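Local coordinates for hypothetical protein PH1109 (Pyrococcus horikoshii, PDB 2D59) that is of unknown function but belongs to the CoA-binding domain family and has a Rossmann-like fold with a parallel beta sheet, at residues Ser70-Asp76 with Gln96-Lys100; Val104-Asn110 with Ile127-Met133. One frame throughout, in Å; residues are numbered along the deposited sequence.

Contact 1: residues Ser70-Asp76 with Gln96-Lys100; sequences SVLDIPD and QAIKK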
ATOM      1  N   SER A  70      -3.461  13.422  -1.487  1.00 32.29           N
ATOM      2  CA  SER A  70      -3.049  12.708  -2.692  1.00 33.43           C
ATOM      3  C   SER A  70      -1.631  12.166  -2.561  1.00 33.05           C
ATOM      4  O   SER A  70      -0.812  12.711  -1.821  1.00 36.28           O
ATOM      5  CB  SER A  70      -3.121  13.638  -3.906  1.00 33.68           C
ATOM      6  OG  SER A  70      -2.409  13.092  -5.004  1.00 34.90           O
ATOM      7  N   VAL A  71      -1.344  11.090  -3.288  1.00 31.40           N
ATOM      8  CA  VAL A  71      -0.020  10.480  -3.256  1.00 28.99           C
ATOM      9  C   VAL A  71       1.050  11.439  -3.773  1.00 34.01           C
ATOM     10  O   VAL A  71       2.173  11.465  -3.266  1.00 34.25           O
ATOM     11  CB  VAL A  71       0.025   9.188  -4.105  1.00 31.59           C
ATOM     12  CG1 VAL A  71       1.447   8.659  -4.172  1.00 27.81           C
ATOM     13  CG2 VAL A  71      -0.898   8.139  -3.506  1.00 32.40           C
ATOM     14  N   LEU A  72       0.695  12.226  -4.783  1.00 34.33           N
ATOM     15  CA  LEU A  72       1.627  13.177  -5.374  1.00 36.39           C
ATOM     16  C   LEU A  72       1.995  14.326  -4.437  1.00 37.76           C
ATOM     17  O   LEU A  72       3.018  14.983  -4.632  1.00 36.50           O
ATOM     18  CB  LEU A  72       1.050  13.741  -6.676  1.00 35.32           C
ATOM     19  CG  LEU A  72       0.952  12.759  -7.847  1.00 43.56           C
ATOM     20  CD1 LEU A  72       0.325  13.448  -9.049  1.00 39.67           C
ATOM     21  CD2 LEU A  72       2.340  12.240  -8.196  1.00 45.04           C
ATOM     22  N   ASP A  73       1.168  14.566  -3.423  1.00 36.74           N
ATOM     23  CA  ASP A  73       1.429  15.643  -2.471  1.00 36.47           C
ATOM     24  C   ASP A  73       2.540  15.288  -1.489  1.00 38.87           C
ATOM     25  O   ASP A  73       3.110  16.167  -0.841  1.00 40.83           O
ATOM     26  CB  ASP A  73       0.160  15.996  -1.692  1.00 37.43           C
ATOM     27  CG  ASP A  73      -0.923  16.573  -2.575  1.00 42.10           C
ATOM     28  OD1 ASP A  73      -0.610  17.470  -3.384  1.00 44.82           O
ATOM     29  OD2 ASP A  73      -2.087  16.140  -2.455  1.00 47.20           O
ATOM     30  N   ILE A  74       2.839  14.000  -1.374  1.00 34.37           N
ATOM     31  CA  ILE A  74       3.886  13.546  -0.469  1.00 33.27           C
ATOM     32  C   ILE A  74       5.244  14.037  -0.961  1.00 37.40           C
ATOM     33  O   ILE A  74       5.631  13.780  -2.098  1.00 37.86           O
ATOM     34  CB  ILE A  74       3.906  12.007  -0.383  1.00 29.92           C
ATOM     35  CG1 ILE A  74       2.563  11.516   0.154  1.00 25.61           C
ATOM     36  CG2 ILE A  74       5.043  11.546   0.516  1.00 29.51           C
ATOM     37  CD1 ILE A  74       2.376  10.010   0.074  1.00 27.53           C
ATOM     38  N   PRO A  75       5.982  14.759  -0.104  1.00 36.68           N
ATOM     39  CA  PRO A  75       7.305  15.297  -0.441  1.00 38.56           C
ATOM     40  C   PRO A  75       8.359  14.221  -0.705  1.00 39.10           C
ATOM     41  O   PRO A  75       9.102  14.291  -1.682  1.00 42.07           O
ATOM     42  CB  PRO A  75       7.664  16.137   0.788  1.00 37.40           C
ATOM     43  CG  PRO A  75       6.336  16.500   1.369  1.00 38.71           C
ATOM     44  CD  PRO A  75       5.559  15.223   1.226  1.00 41.02           C
ATOM     45  N   ASP A  76       8.415  13.228   0.176  1.00 37.44           N
ATOM     46  CA  ASP A  76       9.391  12.148   0.067  1.00 35.53           C
ATOM     47  C   ASP A  76       9.078  11.138  -1.029  1.00 32.90           C
ATOM     48  O   ASP A  76       7.943  11.044  -1.497  1.00 29.93           O
ATOM     49  CB  ASP A  76       9.513  11.430   1.411  1.00 41.95           C
ATOM     50  CG  ASP A  76      10.020  12.348   2.508  1.00 43.95           C
ATOM     51  OD1 ASP A  76      10.097  11.914   3.675  1.00 45.91           O
ATOM     52  OD2 ASP A  76      10.337  13.515   2.196  1.00 56.86           O
ATOM     53  N   GLN A  96      -1.867   8.213  -9.817  1.00 34.06           N
ATOM     54  CA  GLN A  96      -1.023   9.025  -8.949  1.00 32.61           C
ATOM     55  C   GLN A  96       0.285   8.290  -8.687  1.00 33.49           C
ATOM     56  O   GLN A  96       1.365   8.870  -8.778  1.00 34.39           O
ATOM     57  CB  GLN A  96      -1.729   9.295  -7.620  1.00 32.43           C
ATOM     58  CG  GLN A  96      -2.780  10.387  -7.668  1.00 33.48           C
ATOM     59  CD  GLN A  96      -3.519  10.526  -6.356  1.00 32.40           C
ATOM     60  OE1 GLN A  96      -2.949  10.309  -5.284  1.00 35.67           O
ATOM     61  NE2 GLN A  96      -4.791  10.898  -6.427  1.00 35.23           N
ATOM     62  N   ALA A  97       0.179   7.007  -8.352  1.00 32.71           N
ATOM     63  CA  ALA A  97       1.354   6.185  -8.083  1.00 31.36           C
ATOM     64  C   ALA A  97       2.274   6.195  -9.300  1.00 32.28           C
ATOM     65  O   ALA A  97       3.494   6.223  -9.166  1.00 29.39           O
ATOM     66  CB  ALA A  97       0.928   4.755  -7.758  1.00 31.34           C
ATOM     67  N   ILE A  98       1.673   6.170 -10.487  1.00 33.87           N
ATOM     68  CA  ILE A  98       2.431   6.180 -11.731  1.00 35.74           C
ATOM     69  C   ILE A  98       3.209   7.475 -11.837  1.00 33.92           C
ATOM     70  O   ILE A  98       4.402   7.469 -12.126  1.00 35.48           O
ATOM     71  CB  ILE A  98       1.511   6.080 -12.966  1.00 35.96           C
ATOM     72  CG1 ILE A  98       0.713   4.782 -12.907  1.00 35.01           C
ATOM     73  CG2 ILE A  98       2.336   6.096 -14.243  1.00 35.85           C
ATOM     74  CD1 ILE A  98       1.586   3.557 -12.809  1.00 42.09           C
ATOM     75  N   LYS A  99       2.520   8.590 -11.624  1.00 34.28           N
ATOM     76  CA  LYS A  99       3.150   9.904 -11.700  1.00 39.37           C
ATOM     77  C   LYS A  99       4.220  10.068 -10.628  1.00 40.77           C
ATOM     78  O   LYS A  99       5.254  10.688 -10.863  1.00 40.40           O
ATOM     79  CB  LYS A  99       2.101  11.011 -11.543  1.00 41.02           C
ATOM     80  CG  LYS A  99       1.145  11.161 -12.721  1.00 46.75           C
ATOM     81  CD  LYS A  99       1.903  11.326 -14.033  1.00 53.53           C
ATOM     82  CE  LYS A  99       1.049  11.994 -15.098  1.00 55.81           C
ATOM     83  NZ  LYS A  99       0.782  13.420 -14.758  1.00 55.03           N
ATOM     84  N   LYS A 100       3.963   9.505  -9.452  1.00 40.07           N
ATOM     85  CA  LYS A 100       4.893   9.585  -8.329  1.00 36.48           C
ATOM     86  C   LYS A 100       6.138   8.739  -8.575  1.00 37.47           C
ATOM     87  O   LYS A 100       7.168   8.933  -7.929  1.00 38.69           O
ATOM     88  CB  LYS A 100       4.193   9.123  -7.046  1.00 37.92           C
ATOM     89  CG  LYS A 100       5.039   9.210  -5.785  1.00 35.84           C
ATOM     90  CD  LYS A 100       5.411  10.647  -5.454  1.00 38.28           C
ATOM     91  CE  LYS A 100       6.228  10.718  -4.172  1.00 35.89           C
ATOM     92  NZ  LYS A 100       6.610  12.113  -3.827  1.00 29.50           N
TER

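Contact 2: residues Val104-Asn110 with Ile127-Met133; sequences VVWFQYN and IVANRCM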
ATOM      1  N   VAL A 104       5.880  -0.278  -6.640  1.00 22.44           N
ATOM      2  CA  VAL A 104       4.905  -1.332  -6.380  1.00 22.01           C
ATOM      3  C   VAL A 104       3.522  -0.793  -6.033  1.00 23.38           C
ATOM      4  O   VAL A 104       3.392   0.213  -5.338  1.00 23.24           O
ATOM      5  CB  VAL A 104       5.371  -2.215  -5.190  1.00 21.52           C
ATOM      6  CG1 VAL A 104       4.330  -3.282  -4.877  1.00 20.82           C
ATOM      7  CG2 VAL A 104       6.713  -2.854  -5.508  1.00 25.55           C
ATOM      8  N   VAL A 105       2.494  -1.462  -6.543  1.00 23.63           N
ATOM      9  CA  VAL A 105       1.118  -1.109  -6.227  1.00 21.58           C
ATOM     10  C   VAL A 105       0.638  -2.336  -5.463  1.00 19.18           C
ATOM     11  O   VAL A 105       0.703  -3.456  -5.969  1.00 19.66           O
ATOM     12  CB  VAL A 105       0.249  -0.914  -7.486  1.00 23.66           C
ATOM     13  CG1 VAL A 105      -1.183  -0.573  -7.076  1.00 23.13           C
ATOM     14  CG2 VAL A 105       0.823   0.202  -8.341  1.00 31.71           C
ATOM     15  N   TRP A 106       0.182  -2.124  -4.238  1.00 18.47           N
ATOM     16  CA  TRP A 106      -0.272  -3.223  -3.405  1.00 17.00           C
ATOM     17  C   TRP A 106      -1.766  -3.126  -3.121  1.00 16.21           C
ATOM     18  O   TRP A 106      -2.207  -2.244  -2.387  1.00 18.68           O
ATOM     19  CB  TRP A 106       0.519  -3.217  -2.092  1.00 17.02           C
ATOM     20  CG  TRP A 106       0.301  -4.423  -1.226  1.00 17.55           C
ATOM     21  CD1 TRP A 106      -0.892  -4.883  -0.745  1.00 18.20           C
ATOM     22  CD2 TRP A 106       1.308  -5.305  -0.710  1.00 15.10           C
ATOM     23  NE1 TRP A 106      -0.691  -5.992   0.038  1.00 16.78           N
ATOM     24  CE2 TRP A 106       0.649  -6.272   0.080  1.00 15.78           C
ATOM     25  CE3 TRP A 106       2.704  -5.367  -0.831  1.00 15.93           C
ATOM     26  CZ2 TRP A 106       1.336  -7.299   0.740  1.00 17.28           C
ATOM     27  CZ3 TRP A 106       3.388  -6.387  -0.172  1.00 18.03           C
ATOM     28  CH2 TRP A 106       2.700  -7.338   0.605  1.00 17.12           C
ATOM     29  N   PHE A 107      -2.537  -4.034  -3.715  1.00 17.01           N
ATOM     30  CA  PHE A 107      -3.983  -4.077  -3.521  1.00 17.71           C
ATOM     31  C   PHE A 107      -4.317  -4.929  -2.301  1.00 20.48           C
ATOM     32  O   PHE A 107      -4.112  -6.144  -2.306  1.00 18.10           O
ATOM     33  CB  PHE A 107      -4.663  -4.682  -4.754  1.00 17.94           C
ATOM     34  CG  PHE A 107      -4.645  -3.789  -5.968  1.00 16.72           C
ATOM     35  CD1 PHE A 107      -5.674  -2.877  -6.197  1.00 18.20           C
ATOM     36  CD2 PHE A 107      -3.608  -3.873  -6.890  1.00 19.37           C
ATOM     37  CE1 PHE A 107      -5.669  -2.065  -7.333  1.00 17.65           C
ATOM     38  CE2 PHE A 107      -3.594  -3.064  -8.030  1.00 19.49           C
ATOM     39  CZ  PHE A 107      -4.628  -2.160  -8.249  1.00 20.98           C
ATOM     40  N   GLN A 108      -4.825  -4.294  -1.251  1.00 16.13           N
ATOM     41  CA  GLN A 108      -5.204  -5.016  -0.045  1.00 18.07           C
ATOM     42  C   GLN A 108      -6.492  -5.787  -0.351  1.00 17.70           C
ATOM     43  O   GLN A 108      -7.069  -5.644  -1.429  1.00 20.29           O
ATOM     44  CB  GLN A 108      -5.432  -4.033   1.107  1.00 15.95           C
ATOM     45  CG  GLN A 108      -4.175  -3.326   1.611  1.00 15.99           C
ATOM     46  CD  GLN A 108      -3.410  -4.133   2.643  1.00 17.73           C
ATOM     47  OE1 GLN A 108      -4.005  -4.786   3.504  1.00 22.54           O
ATOM     48  NE2 GLN A 108      -2.086  -4.069   2.582  1.00 13.56           N
ATOM     49  N   TYR A 109      -6.941  -6.601   0.595  1.00 19.62           N
ATOM     50  CA  TYR A 109      -8.150  -7.394   0.403  1.00 21.49           C
ATOM     51  C   TYR A 109      -9.363  -6.575  -0.043  1.00 23.28           C
ATOM     52  O   TYR A 109      -9.625  -5.490   0.478  1.00 24.42           O
ATOM     53  CB  TYR A 109      -8.487  -8.152   1.692  1.00 24.52           C
ATOM     54  CG  TYR A 109      -7.443  -9.176   2.086  1.00 25.05           C
ATOM     55  CD1 TYR A 109      -7.045 -10.167   1.192  1.00 30.52           C
ATOM     56  CD2 TYR A 109      -6.862  -9.162   3.357  1.00 29.36           C
ATOM     57  CE1 TYR A 109      -6.094 -11.120   1.549  1.00 30.31           C
ATOM     58  CE2 TYR A 109      -5.908 -10.114   3.724  1.00 30.39           C
ATOM     59  CZ  TYR A 109      -5.533 -11.089   2.812  1.00 33.26           C
ATOM     60  OH  TYR A 109      -4.605 -12.046   3.164  1.00 37.98           O
ATOM     61  N   ASN A 110     -10.086  -7.112  -1.021  1.00 24.48           N
ATOM     62  CA  ASN A 110     -11.294  -6.492  -1.555  1.00 26.27           C
ATOM     63  C   ASN A 110     -11.116  -5.088  -2.128  1.00 25.60           C
ATOM     64  O   ASN A 110     -11.993  -4.239  -1.973  1.00 25.74           O
ATOM     65  CB  ASN A 110     -12.380  -6.460  -0.474  1.00 33.84           C
ATOM     66  CG  ASN A 110     -12.681  -7.835   0.093  1.00 41.25           C
ATOM     67  OD1 ASN A 110     -11.820  -8.472   0.699  1.00 53.00           O
ATOM     68  ND2 ASN A 110     -13.909  -8.301  -0.104  1.00 48.51           N
ATOM     69  N   ILE A 127       2.968  -5.568  -9.284  1.00 22.10           N
ATOM     70  CA  ILE A 127       1.646  -5.697  -8.685  1.00 22.23           C
ATOM     71  C   ILE A 127       1.522  -6.797  -7.635  1.00 22.36           C
ATOM     72  O   ILE A 127       1.830  -7.964  -7.890  1.00 22.28           O
ATOM     73  CB  ILE A 127       0.586  -5.944  -9.781  1.00 23.56           C
ATOM     74  CG1 ILE A 127       0.643  -4.808 -10.804  1.00 28.70           C
ATOM     75  CG2 ILE A 127      -0.816  -6.027  -9.167  1.00 21.46           C
ATOM     76  CD1 ILE A 127      -0.189  -5.053 -12.034  1.00 36.24           C
ATOM     77  N   VAL A 128       1.090  -6.407  -6.442  1.00 21.85           N
ATOM     78  CA  VAL A 128       0.844  -7.357  -5.367  1.00 19.59           C
ATOM     79  C   VAL A 128      -0.660  -7.204  -5.202  1.00 21.85           C
ATOM     80  O   VAL A 128      -1.166  -6.082  -5.130  1.00 17.12           O
ATOM     81  CB  VAL A 128       1.570  -6.970  -4.060  1.00 17.24           C
ATOM     82  CG1 VAL A 128       1.203  -7.954  -2.953  1.00 17.20           C
ATOM     83  CG2 VAL A 128       3.078  -6.972  -4.285  1.00 18.10           C
ATOM     84  N   ALA A 129      -1.386  -8.314  -5.177  1.00 22.03           N
ATOM     85  CA  ALA A 129      -2.834  -8.209  -5.074  1.00 20.07           C
ATOM     86  C   ALA A 129      -3.513  -9.257  -4.214  1.00 21.79           C
ATOM     87  O   ALA A 129      -3.184 -10.450  -4.255  1.00 20.83           O
ATOM     88  CB  ALA A 129      -3.444  -8.207  -6.471  1.00 21.33           C
ATOM     89  N   ASN A 130      -4.486  -8.780  -3.446  1.00 18.27           N
ATOM     90  CA  ASN A 130      -5.266  -9.599  -2.536  1.00 19.79           C
ATOM     91  C   ASN A 130      -4.398 -10.253  -1.468  1.00 18.31           C
ATOM     92  O   ASN A 130      -4.459 -11.460  -1.236  1.00 18.49           O
ATOM     93  CB  ASN A 130      -6.064 -10.652  -3.303  1.00 23.40           C
ATOM     94  CG  ASN A 130      -7.367 -10.991  -2.612  1.00 28.88           C
ATOM     95  OD1 ASN A 130      -8.104 -10.094  -2.200  1.00 30.06           O
ATOM     96  ND2 ASN A 130      -7.662 -12.280  -2.485  1.00 30.96           N
ATOM     97  N   ARG A 131      -3.571  -9.422  -0.842  1.00 15.16           N
ATOM     98  CA  ARG A 131      -2.689  -9.818   0.247  1.00 15.33           C
ATOM     99  C   ARG A 131      -2.691  -8.612   1.180  1.00 15.90           C
ATOM    100  O   ARG A 131      -3.084  -7.517   0.780  1.00 18.07           O
ATOM    101  CB  ARG A 131      -1.247 -10.044  -0.231  1.00 16.59           C
ATOM    102  CG  ARG A 131      -1.046 -11.082  -1.319  1.00 18.54           C
ATOM    103  CD  ARG A 131       0.453 -11.305  -1.493  1.00 17.74           C
ATOM    104  NE  ARG A 131       0.798 -12.040  -2.706  1.00 21.60           N
ATOM    105  CZ  ARG A 131       1.326 -13.260  -2.719  1.00 20.46           C
ATOM    106  NH1 ARG A 131       1.567 -13.896  -1.580  1.00 24.75           N
ATOM    107  NH2 ARG A 131       1.628 -13.838  -3.874  1.00 23.39           N
ATOM    108  N   CYS A 132      -2.256  -8.812   2.415  1.00 14.26           N
ATOM    109  CA  CYS A 132      -2.184  -7.729   3.382  1.00 14.52           C
ATOM    110  C   CYS A 132      -0.720  -7.533   3.758  1.00 15.01           C
ATOM    111  O   CYS A 132      -0.030  -8.501   4.073  1.00 17.84           O
ATOM    112  CB  CYS A 132      -2.996  -8.079   4.627  1.00 17.33           C
ATOM    113  SG  CYS A 132      -2.807  -6.892   5.971  1.00 18.96           S
ATOM    114  N   MET A 133      -0.237  -6.293   3.723  1.00 16.29           N
ATOM    115  CA  MET A 133       1.163  -6.040   4.060  1.00 14.37           C
ATOM    116  C   MET A 133       1.537  -6.561   5.443  1.00 14.37           C
ATOM    117  O   MET A 133       2.633  -7.083   5.636  1.00 17.45           O
ATOM    118  CB  MET A 133       1.493  -4.548   3.955  1.00 18.72           C
ATOM    119  CG  MET A 133       1.574  -4.038   2.519  1.00 16.73           C
ATOM    120  SD  MET A 133       2.447  -2.453   2.388  1.00 19.17           S
ATOM    121  CE  MET A 133       4.181  -3.019   2.448  1.00 16.28           C
TER
HETATM  122  O   HOH W   1      -8.149  -7.403  -3.801  1.00 35.08           O
HETATM  123  O   HOH W   2      -1.801 -11.455   3.136  1.00 19.71           O
HETATM  124  O   HOH W   3      -3.617 -13.596   0.243  1.00 30.19           O
HETATM  125  O   HOH W   4     -10.803  -9.523  -2.318  1.00 56.28           O

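Contact 1: residues Ser70-Asp76 with Gln96-Lys100
Val71 and Leu72 bring the loop 70-76 up to residues 96-100 of helix 87-100, with CA atoms 6.0 Å apart for Val71 and Gln96 and 5.7 Å for Leu72 and Lys100. Residues 71-73 have helical backbone angles, and the turn begins with Ser70, whose OG accepts from Leu72 N, an ST turn. The extended side chain of Gln96 reaches this turn: Gln96 OE1 takes the N-H of Val71 at 2.7 Å, the bond fairly straight (160°) but the donor tilted from the amide carbonyl plane. Ser70 OG lies 2.8 Å from the same Gln96 OE1, at best a weak bond. In this Rossmann-like fold the loop leads into strand 80-83 and the helix follows that strand, so the contact joins the connections at the two ends of that strand, with Val71 and Ile74 packed on strand 24-28. Leu72 lays CD2 against the helix, 3.4 Å from Lys100 N, and also touches Lys99 CB at 3.6 Å. With CG turned opposite its backbone N (chi1 -178°) and one bend at chi2, Lys100 runs past Val71 CG1 and delivers its ammonium to two loop carbonyls. Lys100 NZ donates to Ile74 O at 2.6 Å and to Asp76 O at 2.9 Å, the latter approached from above the carbonyl plane.

Contact 2: residues Val104-Asn110 with Ile127-Met133
Strands 104-107 and 126-129 are the parallel pair of a beta-alpha-beta unit whose crossover contains helix 114-122, at one edge of the Rossmann-like sheet, and Trp106 and Val128 pair at the middle of the contact. The short strand axes are 4.6 Å apart and 9° from parallel. Val128 is gripped through both backbone polar atoms: its N donates to Val105 O and its O accepts from Phe107 N. Beyond the strand Asn130 N reaches Phe107 O.

The Trp106 indole is sandwiched. Val128 CG1 sits over one face, 3.4 Å from the centroid of the six-membered ring, and Met133 CG over the opposite face at 3.5 Å, with Met133 SD farther out as a Met-aromatic contact. CG lies trans to the backbone N of Trp106 (chi1 -171°), which swings the ring across toward residues 128-133, and Trp106 NE1 donates to Arg131 O at 2.9 Å. That oxygen lies in the indole plane, although NE1 stands well above the carbonyl plane.

On the other side of the sheet, Phe107 CB meets Ala129 CB. Gln108 NE2 is held by Asp82, and Arg131 forms salt bridges with Asp8 and Glu136. One water bridges Tyr109 OH, 2.9 Å away, and Cys132 N, 2.8 Å away.

In the fold
Both segments of contact 1 precede those of contact 2, and the short passage from helix 87-100 into strand 104-107 joins the two. Their centres are about 18 Å apart, with the middle of the molecule between them. Contact 1 is partly buried and its centre lies about 13 Å from the centre of the chain; that of contact 2, a buried contact, lies about 7 Å from it. The five-stranded parallel sheet, ordered 51-55, 24-28, 80-83, 104-107, 126-129, relates them: contact 1 joins the loop leading into the central strand 80-83 to the helix leaving it, and contact 2 pairs the next two strands out to the edge. Together they tie successive parts of one Rossmann-like fold.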